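Local coordinates for citrate lyase subunit beta-like protein (Mycobacterium tuberculosis H37Rv, PDB 6ARB) that is a magnesium-binding lyase of the HpcH/HpaI aldolase family that may play a role in fatty acid biosynthesis, at residues A[70-75]-A[95-100]. Numbering follows the deposited sequence. Where two conformers were deposited one is given.
Sequences VVRINA and TVMLPK. With COA (coenzyme A), chain F.
Arg72 crosses Met97 at a slant, touching it from CB to CD, on the face of the sheet that lines the barrel interior. Its CB sits 3.9 Å from Met97 CB; CG then passes 3.5 Å from Met97 O, and CD reaches Met97 SD at 3.7 Å. The chain runs extended to CD, then a turn about CG-CD (chi3 77°) swings NE off that line, with the guanidinium ending beside the ligands. There NE is salt-bridged to Asp42, NH1 donates to a bound pyruvate, and NH2 packs 3.2 Å from C2P of coenzyme A. The two parallel strands are neighbours in the TIM barrel, joined through helix 79-88 and stitched by Val71 N to Thr95 O, Met97 N to Val71 O (2.8 Å) and Ile73 N to Met97 O. On the face with Val71 and Val96, Val96 CG1 meets Ile73 CG2, from just past strand 70-72, at 4.0 Å. Further on, the Pro99 ring presses on the Ile73 carbonyl, with CD 3.0 Å from Ile73 O, a buried oxygen that finds no hydrogen-bond partner. Ala75 CB meets Lys100 CD at 4.0 Å; Lys100 NZ goes on to Glu44 and to Asp146, a magnesium ligand.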
ATOM      1  N   VAL A  70     -15.305 -25.415   6.191  1.00 23.75           N
ATOM      2  CA  VAL A  70     -13.906 -25.349   5.775  1.00 20.01           C
ATOM      3  C   VAL A  70     -13.093 -25.836   6.965  1.00 18.87           C
ATOM      4  O   VAL A  70     -13.532 -25.693   8.098  1.00 21.05           O
ATOM      5  CB  VAL A  70     -13.503 -23.898   5.426  1.00 14.56           C
ATOM      6  CG1 VAL A  70     -11.996 -23.793   5.159  1.00 21.89           C
ATOM      7  CG2 VAL A  70     -14.317 -23.401   4.241  1.00 18.19           C
ATOM      8  N   VAL A  71     -11.935 -26.443   6.728  1.00 15.02           N
ATOM      9  CA  VAL A  71     -11.073 -26.835   7.842  1.00 13.16           C
ATOM     10  C   VAL A  71      -9.748 -26.073   7.801  1.00 18.64           C
ATOM     11  O   VAL A  71      -8.993 -26.186   6.833  1.00 18.02           O
ATOM     12  CB  VAL A  71     -10.773 -28.355   7.820  1.00 18.24           C
ATOM     13  CG1 VAL A  71      -9.773 -28.721   8.918  1.00 19.12           C
ATOM     14  CG2 VAL A  71     -12.058 -29.153   7.970  1.00 19.02           C
ATOM     15  N   ARG A  72      -9.447 -25.295   8.839  1.00 13.86           N
ATOM     16  CA  ARG A  72      -8.130 -24.663   8.874  1.00 20.26           C
ATOM     17  C   ARG A  72      -7.096 -25.646   9.410  1.00 21.29           C
ATOM     18  O   ARG A  72      -7.143 -26.044  10.574  1.00 18.17           O
ATOM     19  CB  ARG A  72      -8.105 -23.362   9.690  1.00 12.11           C
ATOM     20  CG  ARG A  72      -6.731 -22.688   9.629  1.00 18.84           C
ATOM     21  CD  ARG A  72      -6.731 -21.281  10.178  1.00 17.76           C
ATOM     22  NE  ARG A  72      -6.756 -21.261  11.638  1.00 16.91           N
ATOM     23  CZ  ARG A  72      -6.520 -20.181  12.373  1.00 21.48           C
ATOM     24  NH1 ARG A  72      -6.249 -19.027  11.780  1.00 19.66           N
ATOM     25  NH2 ARG A  72      -6.569 -20.253  13.702  1.00 18.64           N
ATOM     26  N   ILE A  73      -6.167 -26.041   8.548  1.00 16.55           N
ATOM     27  CA  ILE A  73      -5.137 -26.992   8.925  1.00 18.60           C
ATOM     28  C   ILE A  73      -3.928 -26.223   9.432  1.00 18.88           C
ATOM     29  O   ILE A  73      -3.986 -25.005   9.568  1.00 20.08           O
ATOM     30  CB  ILE A  73      -4.754 -27.873   7.734  1.00 17.31           C
ATOM     31  CG1 ILE A  73      -4.320 -27.007   6.542  1.00 14.11           C
ATOM     32  CG2 ILE A  73      -5.935 -28.777   7.368  1.00 17.32           C
ATOM     33  CD1 ILE A  73      -3.791 -27.829   5.360  1.00 18.93           C
ATOM     34  N   ASN A  74      -2.842 -26.926   9.733  1.00 16.12           N
ATOM     35  CA  ASN A  74      -1.619 -26.249  10.148  1.00 16.49           C
ATOM     36  C   ASN A  74      -0.740 -25.838   8.965  1.00 17.17           C
ATOM     37  O   ASN A  74      -0.998 -26.213   7.820  1.00 16.48           O
ATOM     38  CB  ASN A  74      -0.855 -27.081  11.182  1.00 15.33           C
ATOM     39  CG  ASN A  74      -1.570 -27.111  12.542  1.00 23.84           C
ATOM     40  OD1 ASN A  74      -1.396 -26.211  13.374  1.00 24.65           O
ATOM     41  ND2 ASN A  74      -2.394 -28.131  12.754  1.00 22.79           N
ATOM     42  N   ALA A  75       0.291 -25.053   9.248  1.00 21.25           N
ATOM     43  CA  ALA A  75       1.137 -24.489   8.200  1.00 21.41           C
ATOM     44  C   ALA A  75       1.945 -25.527   7.408  1.00 19.27           C
ATOM     45  O   ALA A  75       2.216 -26.634   7.884  1.00 17.36           O
ATOM     46  CB  ALA A  75       2.071 -23.418   8.796  1.00 14.58           C
ATOM     47  N   THR A  95     -12.495 -28.490   1.254  1.00 17.95           N
ATOM     48  CA  THR A  95     -11.855 -27.176   1.283  1.00 17.87           C
ATOM     49  C   THR A  95     -11.102 -27.002   2.603  1.00 20.25           C
ATOM     50  O   THR A  95     -11.635 -27.298   3.680  1.00 19.01           O
ATOM     51  CB  THR A  95     -12.883 -26.032   1.089  1.00 20.88           C
ATOM     52  OG1 THR A  95     -13.605 -26.249  -0.128  1.00 23.17           O
ATOM     53  CG2 THR A  95     -12.178 -24.684   1.004  1.00 12.42           C
ATOM     54  N   VAL A  96      -9.852 -26.556   2.506  1.00 17.05           N
ATOM     55  CA  VAL A  96      -9.034 -26.258   3.676  1.00 16.53           C
ATOM     56  C   VAL A  96      -8.539 -24.823   3.661  1.00 16.56           C
ATOM     57  O   VAL A  96      -8.373 -24.207   2.598  1.00 18.40           O
ATOM     58  CB  VAL A  96      -7.791 -27.172   3.779  1.00 15.91           C
ATOM     59  CG1 VAL A  96      -8.190 -28.614   4.128  1.00 19.98           C
ATOM     60  CG2 VAL A  96      -6.964 -27.101   2.502  1.00 19.15           C
ATOM     61  N   MET A  97      -8.271 -24.300   4.853  1.00 14.39           N
ATOM     62  CA  MET A  97      -7.646 -22.994   4.985  1.00 13.79           C
ATOM     63  C   MET A  97      -6.213 -23.190   5.441  1.00 14.46           C
ATOM     64  O   MET A  97      -5.959 -23.893   6.421  1.00 17.42           O
ATOM     65  CB  MET A  97      -8.401 -22.130   5.999  1.00 13.60           C
ATOM     66  CG  MET A  97      -7.727 -20.779   6.230  1.00 15.31           C
ATOM     67  SD  MET A  97      -8.662 -19.737   7.364  1.00 18.00           S
ATOM     68  CE  MET A  97     -10.062 -19.313   6.337  1.00 14.05           C
ATOM     69  N   LEU A  98      -5.282 -22.581   4.715  1.00 14.76           N
ATOM     70  CA  LEU A  98      -3.857 -22.753   4.955  1.00 13.64           C
ATOM     71  C   LEU A  98      -3.317 -21.527   5.675  1.00 12.05           C
ATOM     72  O   LEU A  98      -3.238 -20.445   5.092  1.00 17.05           O
ATOM     73  CB  LEU A  98      -3.114 -22.931   3.623  1.00  9.87           C
ATOM     74  CG  LEU A  98      -1.594 -22.881   3.709  1.00 14.09           C
ATOM     75  CD1 LEU A  98      -1.074 -24.040   4.541  1.00 16.86           C
ATOM     76  CD2 LEU A  98      -0.980 -22.894   2.304  1.00 19.50           C
ATOM     77  N   PRO A  99      -2.944 -21.686   6.950  1.00 11.37           N
ATOM     78  CA  PRO A  99      -2.398 -20.539   7.672  1.00 14.16           C
ATOM     79  C   PRO A  99      -0.946 -20.287   7.282  1.00 13.86           C
ATOM     80  O   PRO A  99      -0.258 -21.199   6.785  1.00 18.18           O
ATOM     81  CB  PRO A  99      -2.503 -20.979   9.132  1.00 16.23           C
ATOM     82  CG  PRO A  99      -2.299 -22.437   9.064  1.00 13.69           C
ATOM     83  CD  PRO A  99      -2.890 -22.917   7.758  1.00 14.73           C
ATOM     84  N   LYS A 100      -0.503 -19.047   7.487  1.00 14.01           N
ATOM     85  CA  LYS A 100       0.861 -18.635   7.165  1.00 12.79           C
ATOM     86  C   LYS A 100       1.210 -18.992   5.725  1.00 10.57           C
ATOM     87  O   LYS A 100       2.333 -19.412   5.435  1.00 14.14           O
ATOM     88  CB  LYS A 100       1.864 -19.277   8.133  1.00 19.70           C
ATOM     89  CG  LYS A 100       1.789 -18.746   9.572  1.00 25.23           C
ATOM     90  CD  LYS A 100       1.339 -19.830  10.525  1.00 30.07           C
ATOM     91  CE  LYS A 100       1.481 -19.396  11.970  1.00 35.73           C
ATOM     92  NZ  LYS A 100       0.161 -19.130  12.615  1.00 39.20           N
TER
HETATM   93  N1A COA F 303     -18.408 -21.486  17.890  0.86 27.54           N
HETATM   94  C2A COA F 303     -19.569 -22.007  18.332  0.86 22.84           C
HETATM   95  N3A COA F 303     -20.167 -21.548  19.441  0.86 32.67           N
HETATM   96  C4A COA F 303     -19.618 -20.547  20.163  0.86 28.54           C
HETATM   97  C5A COA F 303     -18.414 -19.980  19.743  0.86 31.08           C
HETATM   98  C6A COA F 303     -17.826 -20.483  18.574  0.86 26.12           C
HETATM   99  N6A COA F 303     -16.544 -19.890  18.102  0.86 16.47           N
HETATM  100  N7A COA F 303     -18.085 -19.009  20.629  0.86 31.27           N
HETATM  101  C8A COA F 303     -19.048 -18.972  21.577  0.86 30.20           C
HETATM  102  N9A COA F 303     -19.972 -19.906  21.303  0.86 28.51           N
HETATM  103  C1B COA F 303     -21.171 -20.167  22.063  0.86 29.19           C
HETATM  104  C2B COA F 303     -20.941 -20.730  23.383  0.86 34.71           C
HETATM  105  O2B COA F 303     -20.947 -22.111  23.287  0.86 30.54           O
HETATM  106  C3B COA F 303     -22.111 -20.311  24.098  0.86 38.40           C
HETATM  107  O3B COA F 303     -23.145 -21.126  23.687  0.86 50.32           O
HETATM  108  P3B COA F 303     -24.371 -21.332  24.612  0.86 52.04           P
HETATM  109  O7A COA F 303     -24.174 -20.522  25.872  0.86 47.89           O
HETATM  110  O8A COA F 303     -24.464 -22.796  24.945  0.86 37.52           O
HETATM  111  O9A COA F 303     -25.625 -20.878  23.890  0.86 56.01           O
HETATM  112  C4B COA F 303     -22.357 -18.962  23.610  0.86 33.75           C
HETATM  113  O4B COA F 303     -21.837 -18.967  22.267  0.86 28.37           O
HETATM  114  C5B COA F 303     -21.665 -17.971  24.415  0.86 36.82           C
HETATM  115  O5B COA F 303     -20.402 -18.288  24.836  0.86 37.75           O
HETATM  116  P1A COA F 303     -19.389 -17.253  25.389  0.86 36.62           P
HETATM  117  O1A COA F 303     -19.438 -17.304  26.886  0.86 43.17           O
HETATM  118  O2A COA F 303     -19.751 -15.871  24.921  0.86 32.86           O
HETATM  119  O3A COA F 303     -17.981 -17.659  24.854  0.86 40.40           O
HETATM  120  P2A COA F 303     -16.920 -18.476  25.689  0.86 41.61           P
HETATM  121  O4A COA F 303     -16.590 -17.742  26.970  0.86 53.78           O
HETATM  122  O5A COA F 303     -17.424 -19.855  25.999  0.86 36.59           O
HETATM  123  O6A COA F 303     -15.606 -18.617  24.868  0.86 40.52           O
HETATM  124  CBP COA F 303     -14.181 -18.106  22.935  0.86 26.26           C
HETATM  125  CCP COA F 303     -15.246 -17.655  23.944  0.86 24.81           C
HETATM  126  CDP COA F 303     -13.268 -19.151  23.570  0.86 28.46           C
HETATM  127  CEP COA F 303     -13.351 -16.943  22.455  0.86 30.62           C
HETATM  128  CAP COA F 303     -14.946 -18.710  21.736  0.86 28.66           C
HETATM  129  OAP COA F 303     -15.723 -17.706  21.195  0.86 30.64           O
HETATM  130  C9P COA F 303     -14.068 -19.219  20.609  0.86 25.23           C
HETATM  131  O9P COA F 303     -13.643 -20.365  20.604  0.86 26.22           O
HETATM  132  N8P COA F 303     -13.745 -18.302  19.563  0.86 20.80           N
HETATM  133  C7P COA F 303     -12.906 -18.712  18.426  0.86 21.74           C
HETATM  134  C6P COA F 303     -11.416 -18.671  18.611  0.86 17.89           C
HETATM  135  C5P COA F 303     -10.648 -19.152  17.418  0.86 30.70           C
HETATM  136  O5P COA F 303     -11.146 -20.016  16.701  0.86 37.51           O
HETATM  137  N4P COA F 303      -9.349 -18.589  17.143  0.86 36.99           N
HETATM  138  C3P COA F 303      -8.633 -19.046  16.001  0.86 37.12           C
HETATM  139  C2P COA F 303      -8.830 -18.201  14.762  0.86 38.08           C
HETATM  140  S1P COA F 303      -8.922 -16.437  15.036  0.86 43.39           S